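Local coordinates for glutathione S-transferase (Pseudomonas protegens, PDB 4IKH), which probably transfers glutathione to electrophilic substrates and binds two glutathione molecules, at residues L121-G126 with L163-K168; R193-F198 with E203-D208; F9-K14 with L65-N70. One frame throughout, in Å; residues are numbered along the deposited sequence.

Interaction 1. Residues L121-G126 with L163-K168; sequences LMFQMG and LGVLDK. With GSH (glutathione), chain B.
Phe123 joins helix 111-140 to helix 150-170 by setting its ring against Val165 and Leu166. The two helices belong to the all-helical C-terminal half of the glutathione transferase fold. The nearest CA atoms, of Phe123 and Leu166, are still 9.6 Å apart. One large side chain spans the distance. CB of Phe123 points toward helix 150-170, and CG stands anti to the backbone N (chi1 172°), which carries the ring across to Val165 and Leu166. The far end of the ring does the touching. CE1 and CZ both lie 3.9 Å from Val165 CG1, so this one methyl spans the CE1-CZ bond. CE2, on the other flank, comes within 4.5 Å of Leu166 CD1, a looser contact. Both methyls meet the ring obliquely.

The contact is wholly apolar and buried, with no hydrogen bond between the two segments. Around it, Trp120 packs edge-to-face with Phe123, and Asn70 of the second subunit also touches the phenylalanine. Leu166 rests in turn on Ile192 of helix 183-196 and Val213 of helix 211-220. Phe123 thus sits both in the helical core and at the dimer interface.

Met125, two residues further along helix 111-140, lines the glutathione pocket. It is modelled as selenomethionine. Its chain bends at chi2 (-61°) and again at chi3 (-67°), and Met122 of the second subunit packs on it. The bend brings the end of the side chain to the gamma-glutamyl part of the bound glutathione. There the methyl CE of Met125 lies 3.6 Å from carboxylate oxygen O11 of the ligand and 3.8 Å from its amino nitrogen N1.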
loop_
_atom_site.group_PDB
_atom_site.type_symbol
_atom_site.label_atom_id
_atom_site.label_comp_id
_atom_site.label_asym_id
_atom_site.label_seq_id
_atom_site.Cartn_x
_atom_site.Cartn_y
_atom_site.Cartn_z
ATOM N N LEU A 121 -4.035 1.824 7.185
ATOM C CA LEU A 121 -4.426 1.641 5.786
ATOM C C LEU A 121 -3.248 1.120 4.964
ATOM O O LEU A 121 -3.412 0.232 4.121
ATOM C CB LEU A 121 -4.970 2.943 5.186
ATOM C CG LEU A 121 -5.155 2.972 3.659
ATOM C CD1 LEU A 121 -6.271 2.058 3.184
ATOM C CD2 LEU A 121 -5.390 4.404 3.163
HETATM N N MSE A 122 -2.053 1.650 5.219
HETATM C CA MSE A 122 -0.853 1.161 4.528
HETATM C C MSE A 122 -0.541 -0.281 4.918
HETATM O O MSE A 122 -0.147 -1.083 4.077
HETATM C CB MSE A 122 0.346 2.053 4.825
HETATM C CG MSE A 122 0.213 3.426 4.249
HETATM SE SE MSE A 122 0.034 3.346 2.298
HETATM C CE MSE A 122 0.165 5.266 2.041
ATOM N N PHE A 123 -0.714 -0.605 6.197
ATOM C CA PHE A 123 -0.584 -1.982 6.678
ATOM C C PHE A 123 -1.446 -2.938 5.861
ATOM O O PHE A 123 -1.013 -4.043 5.528
ATOM C CB PHE A 123 -0.955 -2.043 8.164
ATOM C CG PHE A 123 -1.038 -3.437 8.730
ATOM C CD1 PHE A 123 0.113 -4.119 9.102
ATOM C CD2 PHE A 123 -2.271 -4.045 8.935
ATOM C CE1 PHE A 123 0.040 -5.397 9.659
ATOM C CE2 PHE A 123 -2.361 -5.326 9.484
ATOM C CZ PHE A 123 -1.202 -6.007 9.836
ATOM N N GLN A 124 -2.666 -2.517 5.538
ATOM C CA GLN A 124 -3.547 -3.327 4.700
ATOM C C GLN A 124 -3.039 -3.346 3.240
ATOM O O GLN A 124 -2.930 -4.404 2.626
ATOM C CB GLN A 124 -4.958 -2.746 4.728
ATOM C CG GLN A 124 -5.993 -3.613 4.006
ATOM C CD GLN A 124 -5.953 -3.466 2.485
ATOM O OE1 GLN A 124 -5.950 -2.355 1.948
ATOM N NE2 GLN A 124 -5.924 -4.599 1.783
HETATM N N MSE A 125 -2.768 -2.162 2.694
HETATM C CA MSE A 125 -2.328 -2.021 1.300
HETATM C C MSE A 125 -1.080 -2.819 0.962
HETATM O O MSE A 125 -1.001 -3.432 -0.111
HETATM C CB MSE A 125 -2.110 -0.540 0.970
HETATM C CG MSE A 125 -3.433 0.252 0.845
HETATM SE SE MSE A 125 -4.559 -0.479 -0.606
HETATM C CE MSE A 125 -3.343 0.039 -2.136
ATOM N N GLY A 126 -0.093 -2.796 1.855
ATOM C CA GLY A 126 1.184 -3.438 1.581
ATOM C C GLY A 126 1.350 -4.797 2.220
ATOM O O GLY A 126 2.320 -5.496 1.954
ATOM N N LEU A 163 -2.532 -11.482 10.792
ATOM C CA LEU A 163 -3.765 -11.605 11.570
ATOM C C LEU A 163 -3.491 -11.421 13.061
ATOM O O LEU A 163 -4.273 -10.779 13.767
ATOM C CB LEU A 163 -4.434 -12.959 11.316
ATOM C CG LEU A 163 -5.174 -13.088 9.982
ATOM C CD1 LEU A 163 -5.478 -14.543 9.647
ATOM C CD2 LEU A 163 -6.451 -12.254 9.986
ATOM N N GLY A 164 -2.372 -11.973 13.526
ATOM C CA GLY A 164 -1.980 -11.850 14.919
ATOM C C GLY A 164 -1.584 -10.433 15.278
ATOM O O GLY A 164 -1.805 -9.985 16.400
ATOM N N VAL A 165 -0.985 -9.717 14.330
ATOM C CA VAL A 165 -0.635 -8.328 14.569
ATOM C C VAL A 165 -1.927 -7.550 14.757
ATOM O O VAL A 165 -2.078 -6.760 15.698
ATOM C CB VAL A 165 0.169 -7.728 13.390
ATOM C CG1 VAL A 165 0.186 -6.210 13.476
ATOM C CG2 VAL A 165 1.586 -8.275 13.378
ATOM N N LEU A 166 -2.871 -7.799 13.858
ATOM C CA LEU A 166 -4.155 -7.127 13.910
ATOM C C LEU A 166 -4.966 -7.568 15.143
ATOM O O LEU A 166 -5.659 -6.756 15.774
ATOM C CB LEU A 166 -4.936 -7.444 12.641
ATOM C CG LEU A 166 -6.218 -6.631 12.484
ATOM C CD1 LEU A 166 -5.873 -5.175 12.233
ATOM C CD2 LEU A 166 -7.060 -7.198 11.346
ATOM N N ASP A 167 -4.883 -8.850 15.481
ATOM C CA ASP A 167 -5.632 -9.369 16.634
ATOM C C ASP A 167 -5.149 -8.734 17.932
ATOM O O ASP A 167 -5.958 -8.291 18.755
ATOM C CB ASP A 167 -5.537 -10.888 16.712
ATOM C CG ASP A 167 -6.477 -11.482 17.760
ATOM O OD1 ASP A 167 -7.706 -11.486 17.525
ATOM O OD2 ASP A 167 -5.981 -11.954 18.809
ATOM N N LYS A 168 -3.833 -8.690 18.114
ATOM C CA LYS A 168 -3.244 -8.032 19.273
ATOM C C LYS A 168 -3.698 -6.575 19.342
ATOM O O LYS A 168 -4.003 -6.066 20.407
ATOM C CB LYS A 168 -1.719 -8.101 19.189
ATOM C CG LYS A 168 -0.980 -7.308 20.257
ATOM C CD LYS A 168 -0.697 -8.159 21.482
ATOM C CE LYS A 168 0.399 -7.546 22.351
ATOM N NZ LYS A 168 1.699 -7.438 21.614
HETATM N N1 GSH B . -3.427 -2.386 -5.027
HETATM C CA1 GSH B . -4.587 -2.481 -5.842
HETATM C C1 GSH B . -5.752 -1.800 -5.182
HETATM O O11 GSH B . -5.836 -1.786 -3.921
HETATM O O12 GSH B . -6.664 -1.237 -5.873
HETATM C CB1 GSH B . -4.933 -3.917 -6.052
HETATM C CG1 GSH B . -6.139 -3.984 -6.991
HETATM C CD1 GSH B . -6.406 -5.406 -7.422
HETATM O OE1 GSH B . -5.657 -6.302 -7.096
HETATM N N2 GSH B . -7.584 -5.705 -8.228
HETATM C CA2 GSH B . -7.842 -7.048 -8.640
HETATM C C2 GSH B . -7.885 -7.006 -10.157
HETATM O O2 GSH B . -8.389 -6.024 -10.712
HETATM C CB2 GSH B . -9.167 -7.519 -8.125
HETATM S SG2 GSH B . -9.252 -7.480 -6.344
HETATM N N3 GSH B . -7.351 -8.082 -10.969
HETATM C CA3 GSH B . -7.433 -7.992 -12.413
HETATM C C3 GSH B . -6.158 -8.468 -13.019
HETATM O O31 GSH B . -5.103 -8.499 -12.330
HETATM O O32 GSH B . -6.145 -8.835 -14.222
#

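Interaction 2. Residues R193-F198 with E203-D208; sequences RNLIGF and ELVGID
Leu195 and Ile196 turn toward Val205 and Ile207 through different first torsions. In Leu195, CG lies opposite the backbone N (chi1 -176°), and CD2 meets Val205. In Ile196, chi1 of 68° puts CG1 in the crowded position between N and the carbonyl carbon. The CG2 methyl is then beside the backbone N and faces Ile207.

The result is two separate apolar contacts. Leu195 and Val205 meet tip to tip. CD2 of the leucine is 4.1 Å from Val205 CG1 and nearly as close to CG2, so it faces the fork of the valine. Ile196 and Ile207 instead cross at about a right angle. The single methyl CG2 of Ile196 lies on the flank of Ile207, 3.8 Å from CG1 and 3.9 Å from both CB and CD1.

Backbone bonds shape both segments. Gly197 N bonds to Arg193 O at 2.9 Å in the last turn of helix 183-196. Residues Glu203 to Gly206 form a type I beta turn, closed by the 2.8 Å bond from Gly206 N to Glu203 O. After Gly206 the chain enters a short 3-10 segment at Ile207.

Val205 also packs on Ala159 and Leu163 of helix 150-170, while Ile196 rests on Leu217 of helix 211-220. At the end of segment 203-208, Asp208 forms a salt bridge with Lys214. The arrangement is a loop folded back on the end of its preceding helix, here linking helices 183-196 and 211-220 in the helical C-terminal domain of a glutathione transferase.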
loop_
_atom_site.group_PDB
_atom_site.type_symbol
_atom_site.label_atom_id
_atom_site.label_comp_id
_atom_site.label_asym_id
_atom_site.label_seq_id
_atom_site.Cartn_x
_atom_site.Cartn_y
_atom_site.Cartn_z
ATOM N N ARG A 193 -12.749 -11.128 5.347
ATOM C CA ARG A 193 -13.937 -11.829 4.860
ATOM C C ARG A 193 -13.625 -12.731 3.665
ATOM O O ARG A 193 -14.065 -13.872 3.591
ATOM C CB ARG A 193 -15.003 -10.809 4.457
ATOM C CG ARG A 193 -16.241 -11.414 3.809
ATOM C CD ARG A 193 -17.276 -10.336 3.528
ATOM N NE ARG A 193 -18.483 -10.880 2.912
ATOM C CZ ARG A 193 -18.656 -11.010 1.601
ATOM N NH1 ARG A 193 -17.701 -10.645 0.762
ATOM N NH2 ARG A 193 -19.786 -11.507 1.129
ATOM N N ASN A 194 -12.852 -12.217 2.720
ATOM C CA ASN A 194 -12.598 -12.968 1.507
ATOM C C ASN A 194 -11.676 -14.158 1.781
ATOM O O ASN A 194 -11.861 -15.233 1.220
ATOM C CB ASN A 194 -12.014 -12.038 0.438
ATOM C CG ASN A 194 -11.759 -12.745 -0.883
ATOM O OD1 ASN A 194 -12.684 -13.003 -1.658
ATOM N ND2 ASN A 194 -10.497 -13.044 -1.153
ATOM N N LEU A 195 -10.692 -13.967 2.657
ATOM C CA LEU A 195 -9.759 -15.041 3.004
ATOM C C LEU A 195 -10.495 -16.276 3.525
ATOM O O LEU A 195 -10.199 -17.413 3.130
ATOM C CB LEU A 195 -8.766 -14.553 4.065
ATOM C CG LEU A 195 -7.655 -15.527 4.474
ATOM C CD1 LEU A 195 -6.678 -15.718 3.313
ATOM C CD2 LEU A 195 -6.915 -15.038 5.713
ATOM N N ILE A 196 -11.466 -16.045 4.408
ATOM C CA ILE A 196 -12.171 -17.148 5.066
ATOM C C ILE A 196 -13.452 -17.580 4.347
ATOM O O ILE A 196 -14.000 -18.645 4.636
ATOM C CB ILE A 196 -12.478 -16.831 6.553
ATOM C CG1 ILE A 196 -13.513 -15.717 6.685
ATOM C CG2 ILE A 196 -11.201 -16.442 7.296
ATOM C CD1 ILE A 196 -13.714 -15.278 8.136
ATOM N N GLY A 197 -13.934 -16.753 3.426
ATOM C CA GLY A 197 -15.060 -17.134 2.592
ATOM C C GLY A 197 -14.591 -17.694 1.255
ATOM O O GLY A 197 -14.327 -18.895 1.131
ATOM N N PHE A 198 -14.466 -16.821 0.257
ATOM C CA PHE A 198 -14.162 -17.241 -1.116
ATOM C C PHE A 198 -12.886 -18.084 -1.240
ATOM O O PHE A 198 -12.843 -19.064 -1.992
ATOM C CB PHE A 198 -14.069 -16.008 -2.025
ATOM C CG PHE A 198 -13.980 -16.330 -3.495
ATOM C CD1 PHE A 198 -14.921 -17.156 -4.098
ATOM C CD2 PHE A 198 -12.977 -15.779 -4.280
ATOM C CE1 PHE A 198 -14.851 -17.446 -5.450
ATOM C CE2 PHE A 198 -12.899 -16.064 -5.641
ATOM C CZ PHE A 198 -13.840 -16.900 -6.223
ATOM N N GLU A 203 -9.831 -22.282 8.017
ATOM C CA GLU A 203 -9.228 -23.319 8.844
ATOM C C GLU A 203 -7.712 -23.279 8.677
ATOM O O GLU A 203 -6.972 -23.353 9.660
ATOM C CB GLU A 203 -9.767 -24.693 8.453
ATOM C CG GLU A 203 -11.225 -24.717 8.038
ATOM C CD GLU A 203 -12.161 -24.803 9.210
ATOM O OE1 GLU A 203 -11.686 -24.682 10.359
ATOM O OE2 GLU A 203 -13.375 -25.004 8.987
ATOM N N LEU A 204 -7.276 -23.134 7.425
ATOM C CA LEU A 204 -5.863 -23.054 7.047
ATOM C C LEU A 204 -5.056 -22.070 7.902
ATOM O O LEU A 204 -3.980 -22.413 8.399
ATOM C CB LEU A 204 -5.751 -22.652 5.567
ATOM C CG LEU A 204 -4.523 -23.056 4.751
ATOM C CD1 LEU A 204 -4.266 -24.548 4.843
ATOM C CD2 LEU A 204 -4.706 -22.656 3.289
ATOM N N VAL A 205 -5.557 -20.846 8.054
ATOM C CA VAL A 205 -4.874 -19.855 8.886
ATOM C C VAL A 205 -5.322 -19.916 10.352
ATOM O O VAL A 205 -4.826 -19.151 11.182
ATOM C CB VAL A 205 -5.111 -18.415 8.396
ATOM C CG1 VAL A 205 -4.691 -18.244 6.907
ATOM C CG2 VAL A 205 -6.573 -18.024 8.626
ATOM N N GLY A 206 -6.255 -20.812 10.665
ATOM C CA GLY A 206 -6.775 -20.910 12.022
ATOM C C GLY A 206 -7.430 -19.617 12.479
ATOM O O GLY A 206 -7.005 -19.007 13.464
ATOM N N ILE A 207 -8.469 -19.198 11.764
ATOM C CA ILE A 207 -9.114 -17.914 12.029
ATOM C C ILE A 207 -9.777 -17.826 13.423
ATOM O O ILE A 207 -9.841 -16.739 14.009
ATOM C CB ILE A 207 -10.139 -17.572 10.921
ATOM C CG1 ILE A 207 -10.661 -16.143 11.089
ATOM C CG2 ILE A 207 -11.290 -18.592 10.904
ATOM C CD1 ILE A 207 -9.679 -15.053 10.584
ATOM N N ASP A 208 -10.258 -18.951 13.963
ATOM C CA ASP A 208 -10.857 -18.928 15.300
ATOM C C ASP A 208 -9.846 -18.494 16.382
ATOM O O ASP A 208 -10.237 -18.075 17.467
ATOM C CB ASP A 208 -11.534 -20.274 15.664
ATOM C CG ASP A 208 -12.753 -20.588 14.778
ATOM O OD1 ASP A 208 -13.311 -19.653 14.166
ATOM O OD2 ASP A 208 -13.156 -21.769 14.692
#

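Interaction 3. Residues F9-K14 with L65-N70; sequences FAVTQK and LSVSPN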
loop_
_atom_site.group_PDB
_atom_site.type_symbol
_atom_site.label_atom_id
_atom_site.label_comp_id
_atom_site.label_asym_id
_atom_site.label_seq_id
_atom_site.Cartn_x
_atom_site.Cartn_y
_atom_site.Cartn_z
ATOM N N PHE A 9 -14.105 11.054 -23.235
ATOM C CA PHE A 9 -13.178 10.090 -22.645
ATOM C C PHE A 9 -13.373 8.667 -23.160
ATOM O O PHE A 9 -14.491 8.249 -23.460
ATOM C CB PHE A 9 -13.265 10.119 -21.117
ATOM C CG PHE A 9 -12.934 11.456 -20.521
ATOM C CD1 PHE A 9 -11.648 11.972 -20.608
ATOM C CD2 PHE A 9 -13.908 12.199 -19.871
ATOM C CE1 PHE A 9 -11.343 13.206 -20.060
ATOM C CE2 PHE A 9 -13.611 13.433 -19.321
ATOM C CZ PHE A 9 -12.330 13.938 -19.415
ATOM N N ALA A 10 -12.268 7.931 -23.253
ATOM C CA ALA A 10 -12.278 6.564 -23.766
ATOM C C ALA A 10 -13.072 5.601 -22.892
ATOM O O ALA A 10 -13.776 4.737 -23.408
ATOM C CB ALA A 10 -10.857 6.056 -23.951
ATOM N N VAL A 11 -12.953 5.742 -21.576
ATOM C CA VAL A 11 -13.584 4.794 -20.655
ATOM C C VAL A 11 -15.109 4.751 -20.820
ATOM O O VAL A 11 -15.719 3.684 -20.712
ATOM C CB VAL A 11 -13.191 5.064 -19.178
ATOM C CG1 VAL A 11 -13.682 6.431 -18.724
ATOM C CG2 VAL A 11 -13.726 3.963 -18.259
ATOM N N THR A 12 -15.709 5.905 -21.119
ATOM C CA THR A 12 -17.161 6.017 -21.270
ATOM C C THR A 12 -17.662 5.470 -22.604
ATOM O O THR A 12 -18.867 5.455 -22.865
ATOM C CB THR A 12 -17.644 7.479 -21.122
ATOM O OG1 THR A 12 -17.043 8.298 -22.134
ATOM C CG2 THR A 12 -17.289 8.022 -19.755
ATOM N N GLN A 13 -16.742 5.028 -23.453
ATOM C CA GLN A 13 -17.130 4.396 -24.705
ATOM C C GLN A 13 -17.580 2.961 -24.441
ATOM O O GLN A 13 -18.350 2.387 -25.215
ATOM C CB GLN A 13 -15.972 4.425 -25.708
ATOM C CG GLN A 13 -16.327 3.877 -27.089
ATOM C CD GLN A 13 -15.195 4.023 -28.090
ATOM O OE1 GLN A 13 -14.347 4.907 -27.958
ATOM N NE2 GLN A 13 -15.175 3.154 -29.096
ATOM N N LYS A 14 -17.098 2.386 -23.341
ATOM C CA LYS A 14 -17.509 1.047 -22.939
ATOM C C LYS A 14 -18.500 1.117 -21.775
ATOM O O LYS A 14 -19.407 0.286 -21.672
ATOM C CB LYS A 14 -16.295 0.199 -22.551
ATOM C CG LYS A 14 -16.619 -1.277 -22.384
ATOM C CD LYS A 14 -15.379 -2.098 -22.079
ATOM C CE LYS A 14 -15.511 -3.518 -22.625
ATOM N NZ LYS A 14 -16.747 -4.227 -22.176
ATOM N N LEU A 65 -7.889 0.807 -19.444
ATOM C CA LEU A 65 -6.508 1.219 -19.194
ATOM C C LEU A 65 -6.328 2.734 -19.082
ATOM O O LEU A 65 -5.372 3.200 -18.461
ATOM C CB LEU A 65 -5.571 0.656 -20.263
ATOM C CG LEU A 65 -5.335 -0.853 -20.251
ATOM C CD1 LEU A 65 -4.266 -1.243 -21.262
ATOM C CD2 LEU A 65 -4.946 -1.326 -18.853
ATOM N N SER A 66 -7.242 3.499 -19.676
ATOM C CA SER A 66 -7.151 4.955 -19.634
ATOM C C SER A 66 -7.417 5.523 -18.235
ATOM O O SER A 66 -6.969 6.630 -17.913
ATOM C CB SER A 66 -8.087 5.593 -20.670
ATOM O OG SER A 66 -9.428 5.151 -20.515
ATOM N N VAL A 67 -8.145 4.775 -17.405
ATOM C CA VAL A 67 -8.385 5.207 -16.030
ATOM C C VAL A 67 -7.589 4.368 -15.023
ATOM O O VAL A 67 -7.342 4.806 -13.896
ATOM C CB VAL A 67 -9.903 5.219 -15.666
ATOM C CG1 VAL A 67 -10.675 6.116 -16.623
ATOM C CG2 VAL A 67 -10.485 3.808 -15.663
ATOM N N SER A 68 -7.185 3.168 -15.434
ATOM C CA SER A 68 -6.379 2.288 -14.584
ATOM C C SER A 68 -5.343 1.555 -15.417
ATOM O O SER A 68 -5.590 0.441 -15.875
ATOM C CB SER A 68 -7.248 1.275 -13.819
ATOM O OG SER A 68 -6.439 0.335 -13.121
ATOM N N PRO A 69 -4.165 2.181 -15.605
ATOM C CA PRO A 69 -3.064 1.640 -16.421
ATOM C C PRO A 69 -2.522 0.345 -15.839
ATOM O O PRO A 69 -1.803 -0.360 -16.540
ATOM C CB PRO A 69 -1.977 2.717 -16.333
ATOM C CG PRO A 69 -2.619 3.915 -15.720
ATOM C CD PRO A 69 -3.838 3.482 -14.995
ATOM N N ASN A 70 -2.861 0.029 -14.584
ATOM C CA ASN A 70 -2.384 -1.205 -13.958
ATOM C C ASN A 70 -3.279 -2.393 -14.291
ATOM O O ASN A 70 -3.078 -3.494 -13.769
ATOM C CB ASN A 70 -2.319 -1.035 -12.432
ATOM C CG ASN A 70 -1.519 -2.135 -11.751
ATOM O OD1 ASN A 70 -0.567 -2.671 -12.322
ATOM N ND2 ASN A 70 -1.903 -2.475 -10.521
HETATM O O HOH W 1 -11.059 7.534 -20.516
#
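Val11 and Ser66 bring two irregular backbone segments together, with their CA atoms 6.5 Å apart and no direct hydrogen bond between them. The apolar part of the contact is Val11 on Val67. The two side chains cross at about a right angle. Val67 CG1 fits against the branch point of Val11, 3.7 Å from both CB and CG1. In Val67, CG1 stands anti to the carbonyl carbon (chi1 -57°), and this turns the methyl toward Val11.

Here the N-terminal arm, which precedes strand 23-27, lies against the thioredoxin-like domain. Val11 reaches Leu77 of strand 75-78, and Val67 packs on Ala75 of the same strand and Ala88 of strand 87-90. Both valines are buried.

Beside them a water molecule joins the segments. Water 1 accepts the N-H of Val11 at 2.8 Å and donates to Ser66 OG at 2.9 Å. The same hydroxyl is also hydrogen-bonded to Glu63 O, so it has two polar partners. Ala10 CB sits close by, 3.8 Å from Ser66 OG.

The arm has its own internal bonds. Gln13 N bonds to Ala10 O, and Thr12 OG1 donates to Phe9 O at 2.9 Å. The threonine hydroxyl approaches that carbonyl at a C=O...O angle of 133°, tilted 33° from the carbonyl plane.

Along the chain the order is interaction 3, interaction 1, interaction 2. Interaction 3 lies in the thioredoxin-like half. The other two lie in the helical half, on the opposite side of the chain's centre. The centre of interaction 3 is about 32 Å from that of interaction 1 and about 34 Å from that of interaction 2. Interactions 1 and 2 have centres about 15 Å apart and touch: Leu163 CD1 of helix 150-170 is 3.8 Å from Val205 CG2. They share one helical core. Interactions 1 and 3 do not touch within a subunit, but Asn70 packs on Phe123 of the second subunit, so the dimer brings the two regions together.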